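Local coordinates for protein glutamine synthetase (Streptomyces coelicolor, PDB 4BAX) that belongs to the glutamine synthetase family and builds a decameric enzyme from subunits that each pair a small beta-grasp domain with a larger catalytic domain, at residues 4-9 with 75-80; 23-28 with 36-41; 233-238 with 333-338. All coordinates share one frame; numbering follows the deposited sequence.

Contact 1 (4-9 with 75-80); sequences FKAEYI and ILVLCE
Glu7 and Val77 lie midway along a parallel strand pair of the beta-grasp domain, where strands 3-11 and 75-82 run side by side inside a mixed five-stranded sheet. Five backbone hydrogen bonds join them, and each strand spends alternate residues on the other. Ile75 is gripped at both ends: its N donates to Lys5 O at 2.9 Å, while its O takes Glu7 N at 2.8 Å. Val77 repeats the pattern, giving its N to Glu7 O, with the donor tilted 35° from that carbonyl plane, and receiving Ile9 N on its own O at 2.7 Å. Cys79 N closes the row on Ile9 O at 2.8 Å. The intervening residues turn outward: Phe4, Ala6 and Tyr8 make their backbone hydrogen bonds to strand 20-28, and Leu76 and Leu78 to strand 56-66, as expected of inner strands. Polar side-chain ends are satisfied elsewhere too. Glu7, whose CG stands opposite the backbone N (chi1 -168°), carries its carboxylate away from 75-80 to Ser22, Thr24 and a salt bridge with Arg70; Lys5 NZ pairs with Glu160 of a second subunit, and Tyr8 OH is hydrogen-bonded to Pro38 O. On the sheet face carrying Glu7 and Ile9, the CB of Glu7 rests on Leu76 CD2, and Ile9 sends CD1 to Leu76 CB and CG2 across to Leu78 CD1. The other face holds Ala6 and Tyr8. Ile75 brings CG1 to the edge of the Phe4 ring, 3.7 Å from CE2, and its CD1 to Ala6 CB. The Tyr8 ring takes a CH-pi contact from Val77 CB over one face, 4.2 Å from the ring centroid, while Cys79 SG approaches the same ring obliquely, nearest to CD2.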
loop_
_atom_site.group_PDB
_atom_site.type_symbol
_atom_site.label_atom_id
_atom_site.label_comp_id
_atom_site.label_asym_id
_atom_site.label_seq_id
_atom_site.Cartn_x
_atom_site.Cartn_y
_atom_site.Cartn_z
ATOM N N PHE A 4 36.571 26.536 -11.421
ATOM C CA PHE A 4 36.285 25.116 -11.426
ATOM C C PHE A 4 36.117 24.588 -10.005
ATOM O O PHE A 4 36.537 25.223 -9.032
ATOM C CB PHE A 4 37.339 24.336 -12.197
ATOM C CG PHE A 4 38.672 24.317 -11.530
ATOM C CD1 PHE A 4 39.565 25.363 -11.726
ATOM C CD2 PHE A 4 39.049 23.252 -10.726
ATOM C CE1 PHE A 4 40.808 25.353 -11.119
ATOM C CE2 PHE A 4 40.293 23.240 -10.116
ATOM C CZ PHE A 4 41.173 24.293 -10.315
ATOM N N LYS A 5 35.471 23.435 -9.895
ATOM C CA LYS A 5 35.207 22.817 -8.612
ATOM C C LYS A 5 36.288 21.798 -8.274
ATOM O O LYS A 5 36.713 21.011 -9.137
ATOM C CB LYS A 5 33.844 22.155 -8.641
ATOM C CG LYS A 5 32.700 23.156 -8.761
ATOM C CD LYS A 5 31.369 22.432 -8.688
ATOM C CE LYS A 5 30.793 22.149 -10.042
ATOM N NZ LYS A 5 29.849 23.231 -10.375
ATOM N N ALA A 6 36.744 21.840 -7.026
ATOM C CA ALA A 6 37.710 20.877 -6.509
ATOM C C ALA A 6 37.133 20.173 -5.280
ATOM O O ALA A 6 36.769 20.815 -4.287
ATOM C CB ALA A 6 39.011 21.573 -6.156
ATOM N N GLU A 7 37.047 18.847 -5.348
ATOM C CA GLU A 7 36.539 18.077 -4.214
ATOM C C GLU A 7 37.684 17.555 -3.361
ATOM O O GLU A 7 38.423 16.649 -3.769
ATOM C CB GLU A 7 35.683 16.910 -4.699
ATOM C CG GLU A 7 34.863 16.221 -3.592
ATOM C CD GLU A 7 33.639 17.014 -3.127
ATOM O OE1 GLU A 7 33.342 18.087 -3.696
ATOM O OE2 GLU A 7 32.983 16.579 -2.158
ATOM N N TYR A 8 37.805 18.123 -2.163
ATOM C CA TYR A 8 38.879 17.757 -1.255
ATOM C C TYR A 8 38.419 16.581 -0.423
ATOM O O TYR A 8 37.405 16.657 0.271
ATOM C CB TYR A 8 39.253 18.921 -0.349
ATOM C CG TYR A 8 40.209 19.919 -0.964
ATOM C CD1 TYR A 8 39.966 20.468 -2.224
ATOM C CD2 TYR A 8 41.339 20.348 -0.279
ATOM C CE1 TYR A 8 40.830 21.405 -2.780
ATOM C CE2 TYR A 8 42.222 21.289 -0.843
ATOM C CZ TYR A 8 41.960 21.813 -2.089
ATOM O OH TYR A 8 42.834 22.751 -2.641
ATOM N N ILE A 9 39.158 15.491 -0.535
ATOM C CA ILE A 9 38.814 14.230 0.086
ATOM C C ILE A 9 39.901 13.874 1.079
ATOM O O ILE A 9 41.098 14.018 0.782
ATOM C CB ILE A 9 38.645 13.108 -0.996
ATOM C CG1 ILE A 9 37.429 13.435 -1.885
ATOM C CG2 ILE A 9 38.480 11.722 -0.394
ATOM C CD1 ILE A 9 37.471 12.839 -3.323
ATOM N N ILE A 75 37.610 18.640 -10.485
ATOM C CA ILE A 75 38.607 17.658 -10.056
ATOM C C ILE A 75 38.399 17.144 -8.627
ATOM O O ILE A 75 37.767 17.800 -7.795
ATOM C CB ILE A 75 40.045 18.235 -10.168
ATOM C CG1 ILE A 75 40.128 19.568 -9.426
ATOM C CG2 ILE A 75 40.483 18.380 -11.632
ATOM C CD1 ILE A 75 41.374 19.737 -8.620
ATOM N N LEU A 76 38.990 15.986 -8.344
ATOM C CA LEU A 76 39.027 15.437 -6.992
ATOM C C LEU A 76 40.417 15.649 -6.425
ATOM O O LEU A 76 41.417 15.432 -7.117
ATOM C CB LEU A 76 38.683 13.960 -6.988
ATOM C CG LEU A 76 37.428 13.640 -7.772
ATOM C CD1 LEU A 76 37.364 12.129 -7.940
ATOM C CD2 LEU A 76 36.187 14.217 -7.086
ATOM N N VAL A 77 40.484 16.106 -5.184
ATOM C CA VAL A 77 41.765 16.334 -4.549
ATOM C C VAL A 77 41.879 15.517 -3.269
ATOM O O VAL A 77 41.266 15.859 -2.248
ATOM C CB VAL A 77 41.983 17.831 -4.208
ATOM C CG1 VAL A 77 43.440 18.099 -3.953
ATOM C CG2 VAL A 77 41.504 18.716 -5.332
ATOM N N LEU A 78 42.673 14.450 -3.317
ATOM C CA LEU A 78 42.933 13.660 -2.124
ATOM C C LEU A 78 44.029 14.318 -1.284
ATOM O O LEU A 78 45.097 14.612 -1.805
ATOM C CB LEU A 78 43.343 12.234 -2.507
ATOM C CG LEU A 78 43.652 11.289 -1.348
ATOM C CD1 LEU A 78 42.408 10.971 -0.515
ATOM C CD2 LEU A 78 44.315 10.025 -1.862
ATOM N N CYS A 79 43.788 14.469 0.023
ATOM C CA CYS A 79 44.713 15.206 0.915
ATOM C C CYS A 79 45.196 14.345 2.056
ATOM O O CYS A 79 44.603 13.314 2.384
ATOM C CB CYS A 79 44.036 16.449 1.513
ATOM S SG CYS A 79 43.382 17.664 0.352
ATOM N N GLU A 80 46.299 14.761 2.652
ATOM C CA GLU A 80 46.704 14.167 3.911
ATOM C C GLU A 80 46.420 15.218 4.963
ATOM O O GLU A 80 46.333 16.418 4.647
ATOM C CB GLU A 80 48.176 13.734 3.901
ATOM C CG GLU A 80 49.160 14.902 3.834
ATOM C CD GLU A 80 50.618 14.439 3.859
ATOM O OE1 GLU A 80 50.836 13.218 4.047
ATOM O OE2 GLU A 80 51.536 15.286 3.693
#

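Contact 2 (23-28 with 36-41); sequences KTKIIT and ALPVWG
Lys23 opens the contact by reaching over to Gly41, its NZ donating to Gly41 O at 2.8 Å in the plane of that carbonyl. The chain leaves with CG between the backbone N and the carbonyl carbon (chi1 44°), runs extended, and bends only at its end, which lays CE and NZ over one face of the Trp40 indole; NZ lies 3.8 Å from the centroid of the six-membered ring, a cation-pi contact. Thr24 turns its side chain the other way, its OG1 bonding to Glu7, but its carbonyl comes to the indole edge, with O 3.6 Å from Trp40 CH2. Thr24 also pairs with an antiparallel strand of a second subunit, so the sheet continues across the interface. Lys25 covers the opposite face of Trp40. With CG swung away from the backbone N (chi1 -174°), the chain slides along the indole: CD stands over the six-membered ring, and NZ over the five-membered ring, 3.2 Å from its centroid, a second cation-pi contact. Lys25 CE meanwhile packs on Pro38 CG at 3.7 Å. Farther along, Ile27 supplies the apolar end, its CD1 meeting Leu37 CD2 at 4.0 Å and coming up against Pro38 CD. These side chains bridge strand 20-28 to the start of strand 40-43 and the loop before it; both strands are outermost in the beta-grasp sheet within this chain, and no backbone-to-backbone bonds join the segments. Lys25 NZ and Trp40 NE1 are both donors, and no hydrogen bond links them; the attraction runs through the pi face instead. The indole lies between two lysine chains, with the Tyr8 ring meeting it edge-to-face, and its pi electrons are likely to stabilise both positive charges.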
loop_
_atom_site.group_PDB
_atom_site.type_symbol
_atom_site.label_atom_id
_atom_site.label_comp_id
_atom_site.label_asym_id
_atom_site.label_seq_id
_atom_site.Cartn_x
_atom_site.Cartn_y
_atom_site.Cartn_z
ATOM N N LYS A 23 34.665 17.851 1.116
ATOM C CA LYS A 23 33.973 19.093 0.799
ATOM C C LYS A 23 34.480 19.743 -0.495
ATOM O O LYS A 23 35.577 19.440 -0.992
ATOM C CB LYS A 23 33.999 20.076 1.971
ATOM C CG LYS A 23 35.292 20.213 2.672
ATOM C CD LYS A 23 35.184 21.264 3.749
ATOM C CE LYS A 23 36.492 21.357 4.504
ATOM N NZ LYS A 23 36.834 22.765 4.848
ATOM N N THR A 24 33.674 20.675 -0.991
ATOM C CA THR A 24 33.901 21.347 -2.261
ATOM C C THR A 24 34.500 22.715 -2.108
ATOM O O THR A 24 34.015 23.545 -1.315
ATOM C CB THR A 24 32.584 21.507 -3.054
ATOM O OG1 THR A 24 31.860 20.266 -3.087
ATOM C CG2 THR A 24 32.847 22.050 -4.458
ATOM N N LYS A 25 35.536 22.957 -2.901
ATOM C CA LYS A 25 36.175 24.256 -2.949
ATOM C C LYS A 25 35.988 24.820 -4.361
ATOM O O LYS A 25 36.183 24.111 -5.369
ATOM C CB LYS A 25 37.664 24.104 -2.636
ATOM C CG LYS A 25 38.458 25.391 -2.501
ATOM C CD LYS A 25 39.807 25.055 -1.853
ATOM C CE LYS A 25 40.588 26.301 -1.433
ATOM N NZ LYS A 25 40.359 26.625 0.024
ATOM N N ILE A 26 35.606 26.089 -4.440
ATOM C CA ILE A 26 35.454 26.735 -5.732
ATOM C C ILE A 26 36.689 27.540 -6.014
ATOM O O ILE A 26 37.013 28.460 -5.268
ATOM C CB ILE A 26 34.235 27.663 -5.751
ATOM C CG1 ILE A 26 32.972 26.884 -5.330
ATOM C CG2 ILE A 26 34.090 28.303 -7.124
ATOM C CD1 ILE A 26 32.569 25.770 -6.299
ATOM N N ILE A 27 37.372 27.217 -7.102
ATOM C CA ILE A 27 38.657 27.843 -7.363
ATOM C C ILE A 27 38.596 28.678 -8.630
ATOM O O ILE A 27 38.113 28.212 -9.661
ATOM C CB ILE A 27 39.749 26.771 -7.509
ATOM C CG1 ILE A 27 39.883 26.014 -6.187
ATOM C CG2 ILE A 27 41.078 27.379 -7.985
ATOM C CD1 ILE A 27 40.985 25.013 -6.178
ATOM N N THR A 28 39.093 29.907 -8.559
ATOM C CA THR A 28 39.110 30.771 -9.731
ATOM C C THR A 28 40.563 31.117 -9.996
ATOM O O THR A 28 41.068 32.152 -9.566
ATOM C CB THR A 28 38.310 32.067 -9.511
ATOM O OG1 THR A 28 37.009 31.755 -8.991
ATOM C CG2 THR A 28 38.155 32.828 -10.826
ATOM N N ALA A 36 49.860 23.866 -7.558
ATOM C CA ALA A 36 49.105 25.112 -7.584
ATOM C C ALA A 36 47.852 25.007 -6.719
ATOM O O ALA A 36 47.185 26.018 -6.440
ATOM C CB ALA A 36 48.733 25.481 -9.018
ATOM N N LEU A 37 47.567 23.803 -6.225
ATOM C CA LEU A 37 46.368 23.643 -5.423
ATOM C C LEU A 37 46.589 24.079 -4.002
ATOM O O LEU A 37 47.523 23.623 -3.340
ATOM C CB LEU A 37 45.886 22.198 -5.449
ATOM C CG LEU A 37 45.329 21.741 -6.789
ATOM C CD1 LEU A 37 45.179 20.241 -6.767
ATOM C CD2 LEU A 37 43.982 22.433 -7.045
ATOM N N PRO A 38 45.704 24.951 -3.520
ATOM C CA PRO A 38 45.853 25.497 -2.172
ATOM C C PRO A 38 45.685 24.401 -1.110
ATOM O O PRO A 38 44.869 23.483 -1.282
ATOM C CB PRO A 38 44.712 26.530 -2.074
ATOM C CG PRO A 38 43.785 26.236 -3.218
ATOM C CD PRO A 38 44.622 25.593 -4.288
ATOM N N VAL A 39 46.450 24.511 -0.024
ATOM C CA VAL A 39 46.207 23.694 1.160
ATOM C C VAL A 39 44.995 24.273 1.828
ATOM O O VAL A 39 44.662 25.439 1.600
ATOM C CB VAL A 39 47.413 23.626 2.132
ATOM C CG1 VAL A 39 48.725 23.467 1.369
ATOM C CG2 VAL A 39 47.441 24.854 3.046
ATOM N N TRP A 40 44.304 23.444 2.600
ATOM C CA TRP A 40 43.050 23.859 3.197
ATOM C C TRP A 40 42.946 23.350 4.633
ATOM O O TRP A 40 43.849 22.708 5.150
ATOM C CB TRP A 40 41.889 23.335 2.353
ATOM C CG TRP A 40 40.635 24.132 2.452
ATOM C CD1 TRP A 40 40.451 25.310 3.128
ATOM C CD2 TRP A 40 39.382 23.826 1.830
ATOM N NE1 TRP A 40 39.154 25.747 2.973
ATOM C CE2 TRP A 40 38.478 24.855 2.179
ATOM C CE3 TRP A 40 38.936 22.784 1.017
ATOM C CZ2 TRP A 40 37.152 24.864 1.741
ATOM C CZ3 TRP A 40 37.617 22.795 0.595
ATOM C CH2 TRP A 40 36.743 23.827 0.954
ATOM N N GLY A 41 41.823 23.610 5.273
ATOM C CA GLY A 41 41.673 23.200 6.646
ATOM C C GLY A 41 40.246 22.798 6.923
ATOM O O GLY A 41 39.357 22.997 6.087
#

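Contact 3 (233-238 with 333-338); sequences TNFSTK and TCCTAL
Phe235 and Cys334 meet because of how each leaves its backbone: the phenylalanine CG lies opposite its own N (chi1 164°), extending the ring toward the helix, while the cysteine SG stands beside its N and opposite its carbonyl carbon (chi1 -60°). Cys334 CB touches Phe235 CE2 at 3.6 Å, and SG lies 4.9 Å from the ring centroid, a sulfur-aromatic contact that is oblique to the ring. Cys335 SG comes instead to the ring edge, near its plane, 4.4 Å from CZ. The contact thus sets the end of strand 231-236, in the large mixed sheet of the catalytic domain, against helix 323-341 close to the C-terminus of the chain. Phe111, on strand 110-121, meets the Phe235 ring with the planes about 35° apart. No hydrogen bond crosses between the two segments, and the packing is by side chains alone. The helix widens into a pi-type turn at 333-335, yet Leu338 N still bonds to Cys334 O at 2.8 Å. Past the strand, Thr237 serves as N-cap of helix 238-242. Its OG1 sits between the backbone N and the carbonyl carbon and bonds to Met240 N, so the hydroxyl is engaged with its own helix. The same rotation places CG2 against the other helix, 4.0 Å from Cys335 SG. Leu338 reaches back tip to tip, its CD1 lying 3.9 Å from Thr237 OG1 and about as far from CG2.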
loop_
_atom_site.group_PDB
_atom_site.type_symbol
_atom_site.label_atom_id
_atom_site.label_comp_id
_atom_site.label_asym_id
_atom_site.label_seq_id
_atom_site.Cartn_x
_atom_site.Cartn_y
_atom_site.Cartn_z
ATOM N N THR A 233 46.024 -8.737 -1.537
ATOM C CA THR A 233 47.089 -7.850 -1.981
ATOM C C THR A 233 48.195 -8.627 -2.702
ATOM O O THR A 233 48.757 -9.595 -2.180
ATOM C CB THR A 233 47.657 -7.046 -0.809
ATOM O OG1 THR A 233 46.576 -6.395 -0.125
ATOM C CG2 THR A 233 48.637 -6.006 -1.318
ATOM N N ASN A 234 48.462 -8.188 -3.925
ATOM C CA ASN A 234 49.489 -8.764 -4.772
ATOM C C ASN A 234 50.739 -7.915 -4.675
ATOM O O ASN A 234 50.689 -6.686 -4.811
ATOM C CB ASN A 234 49.010 -8.826 -6.224
ATOM C CG ASN A 234 47.724 -9.622 -6.379
ATOM O OD1 ASN A 234 47.645 -10.801 -6.002
ATOM N ND2 ASN A 234 46.690 -8.965 -6.903
ATOM N N PHE A 235 51.860 -8.584 -4.441
ATOM C CA PHE A 235 53.098 -7.885 -4.165
ATOM C C PHE A 235 54.324 -8.502 -4.817
ATOM O O PHE A 235 54.480 -9.729 -4.813
ATOM C CB PHE A 235 53.299 -7.797 -2.661
ATOM C CG PHE A 235 54.687 -7.451 -2.269
ATOM C CD1 PHE A 235 55.152 -6.158 -2.390
ATOM C CD2 PHE A 235 55.547 -8.437 -1.797
ATOM C CE1 PHE A 235 56.442 -5.841 -2.018
ATOM C CE2 PHE A 235 56.845 -8.126 -1.429
ATOM C CZ PHE A 235 57.293 -6.825 -1.538
ATOM N N SER A 236 55.201 -7.644 -5.335
ATOM C CA SER A 236 56.476 -8.085 -5.897
ATOM C C SER A 236 57.504 -6.963 -5.833
ATOM O O SER A 236 57.169 -5.780 -5.735
ATOM C CB SER A 236 56.328 -8.591 -7.353
ATOM O OG SER A 236 56.190 -7.527 -8.302
ATOM N N THR A 237 58.764 -7.366 -5.932
ATOM C CA THR A 237 59.879 -6.453 -6.041
ATOM C C THR A 237 60.542 -6.850 -7.347
ATOM O O THR A 237 60.159 -7.866 -7.931
ATOM C CB THR A 237 60.894 -6.635 -4.900
ATOM O OG1 THR A 237 61.392 -7.987 -4.917
ATOM C CG2 THR A 237 60.274 -6.286 -3.531
ATOM N N LYS A 238 61.536 -6.078 -7.793
ATOM C CA LYS A 238 62.217 -6.354 -9.059
ATOM C C LYS A 238 62.829 -7.762 -9.005
ATOM O O LYS A 238 62.719 -8.540 -9.966
ATOM C CB LYS A 238 63.297 -5.309 -9.319
ATOM C CG LYS A 238 63.943 -5.379 -10.699
ATOM C CD LYS A 238 65.111 -4.381 -10.835
ATOM C CE LYS A 238 66.239 -4.666 -9.823
ATOM N NZ LYS A 238 67.057 -5.898 -10.098
ATOM N N THR A 333 58.224 -5.566 6.151
ATOM C CA THR A 333 58.588 -6.935 6.440
ATOM C C THR A 333 59.366 -7.606 5.311
ATOM O O THR A 333 60.512 -8.025 5.499
ATOM C CB THR A 333 57.327 -7.765 6.817
ATOM O OG1 THR A 333 56.725 -7.233 8.010
ATOM C CG2 THR A 333 57.657 -9.253 6.987
ATOM N N CYS A 334 58.791 -7.615 4.117
ATOM C CA CYS A 334 59.382 -8.347 3.006
ATOM C C CYS A 334 60.687 -7.753 2.473
ATOM O O CYS A 334 61.690 -8.468 2.349
ATOM C CB CYS A 334 58.365 -8.493 1.867
ATOM S SG CYS A 334 56.857 -9.371 2.323
ATOM N N CYS A 335 60.674 -6.443 2.209
ATOM C CA CYS A 335 61.828 -5.760 1.616
ATOM C C CYS A 335 63.036 -5.785 2.545
ATOM O O CYS A 335 64.184 -5.879 2.105
ATOM C CB CYS A 335 61.480 -4.311 1.253
ATOM S SG CYS A 335 60.380 -4.089 -0.151
ATOM N N THR A 336 62.760 -5.718 3.843
ATOM C CA THR A 336 63.811 -5.796 4.841
ATOM C C THR A 336 64.439 -7.182 4.817
ATOM O O THR A 336 65.662 -7.320 4.786
ATOM C CB THR A 336 63.266 -5.511 6.250
ATOM O OG1 THR A 336 62.984 -4.110 6.371
ATOM C CG2 THR A 336 64.259 -5.919 7.311
ATOM N N ALA A 337 63.595 -8.207 4.778
ATOM C CA ALA A 337 64.101 -9.560 4.741
ATOM C C ALA A 337 64.873 -9.815 3.454
ATOM O O ALA A 337 65.906 -10.482 3.493
ATOM C CB ALA A 337 62.975 -10.553 4.900
ATOM N N LEU A 338 64.420 -9.242 2.339
ATOM C CA LEU A 338 65.112 -9.397 1.043
ATOM C C LEU A 338 66.464 -8.680 1.017
ATOM O O LEU A 338 67.426 -9.133 0.386
ATOM C CB LEU A 338 64.219 -8.941 -0.123
ATOM C CG LEU A 338 62.977 -9.801 -0.392
ATOM C CD1 LEU A 338 61.919 -9.047 -1.203
ATOM C CD2 LEU A 338 63.397 -11.091 -1.099
#

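Contacts 1 and 2 belong to one sheet of the beta-grasp domain, their centres only 7 Å apart; they share no strand, but strand 3-11 of contact 1 and strand 20-28 of contact 2 are neighbours in that sheet. In sequence, contact 2 falls wholly between the two segments of contact 1, so the parallel pairing encloses the side-chain packing. Contact 3 follows both along the chain, in the separate sheet and helices of the catalytic domain; its centre is 32 Å from that of contact 1 and 37 Å from that of contact 2, with nearest atoms about 17 and 27 Å away. The three thus sample two domains, and contact 3 touches neither of the others.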